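Local coordinates for cell division protein FtsZ 1 (Methanocaldococcus jannaschii, PDB 2VAP) that binds GTP, probably hydrolyses it, and probably polymerises into the contractile ring at the future site of cell division, at residues A[191-194]-A[195-198]; A[207-210]-A[211-214]. All blocks are in the same frame, centred on the assembly; numbering follows the deposited sequence.

Contact 1 of 2, residues A[191-194]-A[195-198]; sequences PNEK and LFEI
Asn192 begins the contact with its carbonyl, which accepts a hydrogen bond from Leu195 N (O to N 2.9 Å). The Asn192 side chain runs beside that of Leu195 and points the same way, with ND2 3.5 Å from Leu195 CD1, and both touch helix 204-227 through Ala211. Glu193 O takes Phe196 N at 3.2 Å. The Glu193 side chain crosses that of Phe196: OE1 sits in the ring plane at its edge, 3.9 Å from CD2, with carboxylate and ring turned 77° apart. The same OE1 accepts a hydrogen bond from Val163 N, which helps to hold this partly exposed carboxylate in place. Lys194 O receives Glu197 N at 3.1 Å, and the two side chains lie alongside each other. Bends at chi2 (-56°) and chi3 fold the Lys194 chain over toward Glu197, where NZ forms a salt bridge to OE2 at 2.7 Å, approaching from above the carboxylate plane; a long, weak ion pair joins NZ to Asp276. The three backbone bonds all run from residue i+3 to residue i, the spacing of 3-10 turns, and lead out of edge strand 186-191 of the Rossmann-like GTPase sheet.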
ATOM      1  N   PRO A 191      -6.537   9.416  -0.314  1.00 12.68           N
ATOM      2  CA  PRO A 191      -7.863  10.022  -0.213  1.00 10.07           C
ATOM      3  C   PRO A 191      -8.670   9.799  -1.492  1.00 11.59           C
ATOM      4  O   PRO A 191      -8.362  10.390  -2.531  1.00 12.72           O
ATOM      5  CB  PRO A 191      -7.558  11.508   0.013  1.00 15.52           C
ATOM      6  CG  PRO A 191      -6.179  11.724  -0.527  1.00 18.24           C
ATOM      7  CD  PRO A 191      -5.490  10.397  -0.657  1.00 15.82           C
ATOM      8  N   ASN A 192      -9.686   8.936  -1.410  1.00 10.52           N
ATOM      9  CA  ASN A 192     -10.535   8.622  -2.564  1.00 10.18           C
ATOM     10  C   ASN A 192     -11.163   9.852  -3.218  1.00  8.18           C
ATOM     11  O   ASN A 192     -11.364   9.874  -4.429  1.00 13.15           O
ATOM     12  CB  ASN A 192     -11.634   7.614  -2.197  1.00 11.59           C
ATOM     13  CG  ASN A 192     -11.131   6.174  -2.142  1.00 11.96           C
ATOM     14  OD1 ASN A 192     -11.822   5.290  -1.631  1.00 18.63           O
ATOM     15  ND2 ASN A 192      -9.939   5.929  -2.673  1.00 10.32           N
ATOM     16  N   GLU A 193     -11.461  10.872  -2.415  1.00 12.42           N
ATOM     17  CA  GLU A 193     -12.059  12.108  -2.928  1.00 10.61           C
ATOM     18  C   GLU A 193     -11.226  12.738  -4.049  1.00 10.44           C
ATOM     19  O   GLU A 193     -11.779  13.291  -5.002  1.00 13.29           O
ATOM     20  CB  GLU A 193     -12.302  13.110  -1.792  1.00 14.24           C
ATOM     21  CG  GLU A 193     -13.033  14.398  -2.203  1.00 16.30           C
ATOM     22  CD  GLU A 193     -14.461  14.172  -2.701  1.00 20.71           C
ATOM     23  OE1 GLU A 193     -15.003  13.054  -2.542  1.00 17.30           O
ATOM     24  OE2 GLU A 193     -15.051  15.128  -3.249  1.00 19.50           O
ATOM     25  N   LYS A 194      -9.903  12.628  -3.941  1.00 13.03           N
ATOM     26  CA  LYS A 194      -8.995  13.192  -4.945  1.00 12.92           C
ATOM     27  C   LYS A 194      -9.028  12.445  -6.285  1.00 10.80           C
ATOM     28  O   LYS A 194      -8.553  12.966  -7.297  1.00 14.73           O
ATOM     29  CB  LYS A 194      -7.561  13.283  -4.407  1.00 13.39           C
ATOM     30  CG  LYS A 194      -7.398  14.146  -3.148  1.00 16.31           C
ATOM     31  CD  LYS A 194      -7.906  15.581  -3.323  1.00 28.89           C
ATOM     32  CE  LYS A 194      -6.911  16.456  -4.067  1.00 48.42           C
ATOM     33  NZ  LYS A 194      -7.265  17.900  -3.978  1.00 47.71           N
ATOM     34  N   LEU A 195      -9.594  11.239  -6.291  1.00 12.87           N
ATOM     35  CA  LEU A 195      -9.793  10.488  -7.534  1.00 10.49           C
ATOM     36  C   LEU A 195     -10.757  11.215  -8.469  1.00 10.15           C
ATOM     37  O   LEU A 195     -10.687  11.056  -9.689  1.00 13.79           O
ATOM     38  CB  LEU A 195     -10.304   9.072  -7.252  1.00 12.78           C
ATOM     39  CG  LEU A 195      -9.396   8.124  -6.465  1.00 15.42           C
ATOM     40  CD1 LEU A 195     -10.171   6.890  -6.045  1.00 15.04           C
ATOM     41  CD2 LEU A 195      -8.164   7.740  -7.271  1.00 14.26           C
ATOM     42  N   PHE A 196     -11.645  12.018  -7.886  1.00 11.88           N
ATOM     43  CA  PHE A 196     -12.597  12.815  -8.660  1.00 15.77           C
ATOM     44  C   PHE A 196     -11.947  14.002  -9.380  1.00 16.40           C
ATOM     45  O   PHE A 196     -12.600  14.682 -10.174  1.00 18.08           O
ATOM     46  CB  PHE A 196     -13.761  13.281  -7.780  1.00 13.09           C
ATOM     47  CG  PHE A 196     -14.827  12.234  -7.564  1.00 12.49           C
ATOM     48  CD1 PHE A 196     -15.255  11.421  -8.613  1.00 13.01           C
ATOM     49  CD2 PHE A 196     -15.424  12.083  -6.316  1.00 14.91           C
ATOM     50  CE1 PHE A 196     -16.247  10.460  -8.418  1.00 16.25           C
ATOM     51  CE2 PHE A 196     -16.421  11.129  -6.112  1.00 15.69           C
ATOM     52  CZ  PHE A 196     -16.829  10.314  -7.165  1.00 15.07           C
ATOM     53  N   GLU A 197     -10.670  14.251  -9.100  1.00 14.07           N
ATOM     54  CA  GLU A 197      -9.890  15.212  -9.878  1.00 11.79           C
ATOM     55  C   GLU A 197      -9.298  14.532 -11.111  1.00 19.10           C
ATOM     56  O   GLU A 197      -9.043  15.182 -12.127  1.00 25.21           O
ATOM     57  CB  GLU A 197      -8.789  15.857  -9.030  1.00 13.73           C
ATOM     58  CG  GLU A 197      -9.305  16.873  -8.014  1.00 19.65           C
ATOM     59  CD  GLU A 197      -8.199  17.669  -7.335  1.00 36.93           C
ATOM     60  OE1 GLU A 197      -7.030  17.592  -7.770  1.00 26.35           O
ATOM     61  OE2 GLU A 197      -8.508  18.384  -6.358  1.00 44.52           O
ATOM     62  N   ILE A 198      -9.092  13.220 -11.012  1.00 15.67           N
ATOM     63  CA  ILE A 198      -8.601  12.413 -12.129  1.00 15.13           C
ATOM     64  C   ILE A 198      -9.760  12.019 -13.048  1.00 15.71           C
ATOM     65  O   ILE A 198      -9.659  12.142 -14.272  1.00 26.37           O
ATOM     66  CB  ILE A 198      -7.836  11.150 -11.643  1.00 16.00           C
ATOM     67  CG1 ILE A 198      -6.701  11.543 -10.688  1.00 18.15           C
ATOM     68  CG2 ILE A 198      -7.288  10.355 -12.833  1.00 21.50           C
ATOM     69  CD1 ILE A 198      -6.117  10.386  -9.887  1.00 19.00           C
TER

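Contact 2 of 2, residues A[207-210]-A[211-214]; sequences AFKV and ADEV. With GDP (guanosine-5'-diphosphate), chain B.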
ATOM      1  N   ALA A 207     -16.426   4.737  -9.730  1.00 14.14           N
ATOM      2  CA  ALA A 207     -15.332   5.400  -9.018  1.00 13.88           C
ATOM      3  C   ALA A 207     -14.641   4.445  -8.044  1.00 13.64           C
ATOM      4  O   ALA A 207     -13.439   4.566  -7.798  1.00 17.08           O
ATOM      5  CB  ALA A 207     -15.836   6.640  -8.292  1.00 14.05           C
ATOM      6  N   PHE A 208     -15.405   3.498  -7.498  1.00 15.23           N
ATOM      7  CA  PHE A 208     -14.848   2.442  -6.648  1.00 15.65           C
ATOM      8  C   PHE A 208     -13.931   1.500  -7.430  1.00 21.49           C
ATOM      9  O   PHE A 208     -12.966   0.969  -6.876  1.00 19.73           O
ATOM     10  CB  PHE A 208     -15.957   1.638  -5.960  1.00 18.22           C
ATOM     11  CG  PHE A 208     -16.591   2.344  -4.791  1.00 19.05           C
ATOM     12  CD1 PHE A 208     -15.809   2.893  -3.778  1.00 20.15           C
ATOM     13  CD2 PHE A 208     -17.975   2.434  -4.689  1.00 22.57           C
ATOM     14  CE1 PHE A 208     -16.395   3.539  -2.693  1.00 21.31           C
ATOM     15  CE2 PHE A 208     -18.572   3.076  -3.604  1.00 26.72           C
ATOM     16  CZ  PHE A 208     -17.779   3.630  -2.606  1.00 21.77           C
ATOM     17  N   LYS A 209     -14.240   1.297  -8.711  1.00 15.66           N
ATOM     18  CA  LYS A 209     -13.402   0.483  -9.597  1.00 20.85           C
ATOM     19  C   LYS A 209     -12.072   1.172  -9.906  1.00 23.94           C
ATOM     20  O   LYS A 209     -11.047   0.508 -10.074  1.00 21.94           O
ATOM     21  CB  LYS A 209     -14.144   0.142 -10.894  1.00 19.70           C
ATOM     22  CG  LYS A 209     -15.285  -0.853 -10.718  1.00 26.28           C
ATOM     23  CD  LYS A 209     -15.992  -1.124 -12.037  1.00 42.96           C
ATOM     24  CE  LYS A 209     -17.146  -2.104 -11.867  1.00 63.02           C
ATOM     25  NZ  LYS A 209     -16.682  -3.490 -11.572  1.00 77.25           N
ATOM     26  N   VAL A 210     -12.099   2.502  -9.985  1.00 15.66           N
ATOM     27  CA  VAL A 210     -10.880   3.302 -10.121  1.00 16.48           C
ATOM     28  C   VAL A 210     -10.069   3.208  -8.827  1.00 17.81           C
ATOM     29  O   VAL A 210      -8.845   3.048  -8.863  1.00 15.60           O
ATOM     30  CB  VAL A 210     -11.196   4.784 -10.475  1.00 15.30           C
ATOM     31  CG1 VAL A 210      -9.922   5.622 -10.525  1.00 15.09           C
ATOM     32  CG2 VAL A 210     -11.931   4.868 -11.809  1.00 18.92           C
ATOM     33  N   ALA A 211     -10.764   3.287  -7.691  1.00 15.56           N
ATOM     34  CA  ALA A 211     -10.146   3.127  -6.374  1.00 11.59           C
ATOM     35  C   ALA A 211      -9.478   1.759  -6.228  1.00 15.35           C
ATOM     36  O   ALA A 211      -8.421   1.644  -5.602  1.00 15.47           O
ATOM     37  CB  ALA A 211     -11.174   3.344  -5.271  1.00 13.41           C
ATOM     38  N   ASP A 212     -10.101   0.734  -6.813  1.00 15.50           N
ATOM     39  CA  ASP A 212      -9.530  -0.613  -6.862  1.00 16.34           C
ATOM     40  C   ASP A 212      -8.168  -0.614  -7.546  1.00 17.85           C
ATOM     41  O   ASP A 212      -7.195  -1.141  -7.003  1.00 17.61           O
ATOM     42  CB  ASP A 212     -10.462  -1.575  -7.606  1.00 19.48           C
ATOM     43  CG  ASP A 212     -11.718  -1.907  -6.825  1.00 23.96           C
ATOM     44  OD1 ASP A 212     -11.735  -1.718  -5.592  1.00 20.05           O
ATOM     45  OD2 ASP A 212     -12.691  -2.375  -7.454  1.00 20.33           O
ATOM     46  N   GLU A 213      -8.113  -0.015  -8.736  1.00 19.05           N
ATOM     47  CA  GLU A 213      -6.894   0.035  -9.543  1.00 15.75           C
ATOM     48  C   GLU A 213      -5.763   0.772  -8.835  1.00 22.15           C
ATOM     49  O   GLU A 213      -4.606   0.352  -8.899  1.00 17.94           O
ATOM     50  CB  GLU A 213      -7.170   0.687 -10.905  1.00 20.14           C
ATOM     51  CG  GLU A 213      -8.142  -0.080 -11.801  1.00 42.78           C
ATOM     52  CD  GLU A 213      -7.622  -1.445 -12.230  1.00 34.07           C
ATOM     53  OE1 GLU A 213      -8.433  -2.394 -12.279  1.00 43.19           O
ATOM     54  OE2 GLU A 213      -6.412  -1.572 -12.519  1.00 44.32           O
ATOM     55  N   VAL A 214      -6.107   1.867  -8.159  1.00 17.98           N
ATOM     56  CA  VAL A 214      -5.132   2.675  -7.428  1.00 14.50           C
ATOM     57  C   VAL A 214      -4.558   1.901  -6.239  1.00 13.65           C
ATOM     58  O   VAL A 214      -3.343   1.901  -6.026  1.00 15.82           O
ATOM     59  CB  VAL A 214      -5.739   4.035  -6.988  1.00 16.82           C
ATOM     60  CG1 VAL A 214      -4.809   4.777  -6.039  1.00 14.03           C
ATOM     61  CG2 VAL A 214      -6.043   4.893  -8.210  1.00 16.71           C
TER
HETATM   62  PB  GDP B1355     -16.261  -2.951   5.742  1.00 14.91           P
HETATM   63  O1B GDP B1355     -17.205  -2.862   6.916  1.00 19.51           O
HETATM   64  O2B GDP B1355     -16.401  -4.304   5.085  1.00 14.57           O
HETATM   65  O3B GDP B1355     -14.845  -2.758   6.228  1.00 14.13           O
HETATM   66  O3A GDP B1355     -16.656  -1.782   4.709  1.00 14.00           O
HETATM   67  PA  GDP B1355     -16.210  -1.759   3.160  1.00 15.97           P
HETATM   68  O1A GDP B1355     -14.843  -2.362   2.954  1.00 14.10           O
HETATM   69  O2A GDP B1355     -17.247  -2.422   2.285  1.00 15.27           O
HETATM   70  O5' GDP B1355     -16.174  -0.184   2.847  1.00 15.10           O
HETATM   71  C5' GDP B1355     -15.337   0.679   3.611  1.00 12.44           C
HETATM   72  C4' GDP B1355     -14.857   1.821   2.731  1.00 13.42           C
HETATM   73  O4' GDP B1355     -14.165   1.303   1.591  1.00 15.67           O
HETATM   74  C3' GDP B1355     -16.020   2.638   2.191  1.00 16.51           C
HETATM   75  O3' GDP B1355     -16.304   3.761   3.031  1.00 16.11           O
HETATM   76  C2' GDP B1355     -15.574   3.042   0.800  1.00 14.34           C
HETATM   77  O2' GDP B1355     -14.900   4.302   0.837  1.00 16.41           O
HETATM   78  C1' GDP B1355     -14.573   1.974   0.396  1.00 15.42           C
HETATM   79  N9  GDP B1355     -15.157   0.993  -0.560  1.00 12.74           N
HETATM   80  C8  GDP B1355     -16.388   0.436  -0.531  1.00 17.18           C
HETATM   81  N7  GDP B1355     -16.564  -0.425  -1.570  1.00 16.93           N
HETATM   82  C5  GDP B1355     -15.422  -0.429  -2.284  1.00 18.35           C
HETATM   83  C6  GDP B1355     -14.914  -1.109  -3.503  1.00 16.29           C
HETATM   84  O6  GDP B1355     -15.630  -1.916  -4.134  1.00 20.16           O
HETATM   85  N1  GDP B1355     -13.663  -0.831  -3.908  1.00 15.45           N
HETATM   86  C2  GDP B1355     -12.864   0.035  -3.248  1.00 15.78           C
HETATM   87  N2  GDP B1355     -11.613   0.268  -3.711  1.00 17.80           N
HETATM   88  N3  GDP B1355     -13.266   0.690  -2.129  1.00 14.03           N
HETATM   89  C4  GDP B1355     -14.504   0.502  -1.612  1.00 14.87           C
HETATM   90  O   HOH W   1     -10.986  -1.923 -11.452  1.00 35.20           O
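Phe208 and Asp212, one helical turn apart, share a first torsion, chi1 -77° and -71°, that sets each CG beside its own backbone N, and from there both groups reach the guanine of GDP. The Phe208 ring turns one face to the purine: N7 lies over its centre, CD1 comes within 3.5 Å of GDP C4, and CE1 within 3.5 Å of GDP N9. Asp212 instead meets the polar side of the base, where OD1 accepts two hydrogen bonds, from GDP N1 at 2.7 Å and GDP N2 at 2.7 Å. Ala211 CB adds a packing contact to N2 of the base. In the backbone, Asp212 N bonds to Phe208 O at 2.9 Å, one of four successive alpha-helical bonds. Farther round the helix, a water donates to Lys209 O and, at 2.7 Å, to Glu213 OE1, which also forms a salt bridge with Arg55. An alanine in place of this phenylalanine removes the ring, and the base would probably be left without its cover on that face and freer to shift away from the Asp212 carboxylate. One carboxylate oxygen reading both N1 and N2, with an aromatic ring against the base, is the guanine-recognition site on the central helix of the tubulin/FtsZ fold.

Overall arrangement
From the N terminus, the chain first completes the parallel GTPase sheet, whose edge strand 186-191 runs into contact 1. After that short turn and a further loop it enters helix 204-227, which carries contact 2. The two contacts follow in series, neither nested nor crossed, and each spans only local turns. In space they pack together: Leu195 CD2 touches Val214 CG2 at 3.7 Å, and Phe196 meets Ala207. Residues 191-198 thus lie against the face of 207-214 that carries Ala207, Ala211 and Val214. Val214 also touches strand 249-256, so this region joins the nucleotide-binding sheet to the mixed sheet of the C-terminal domain.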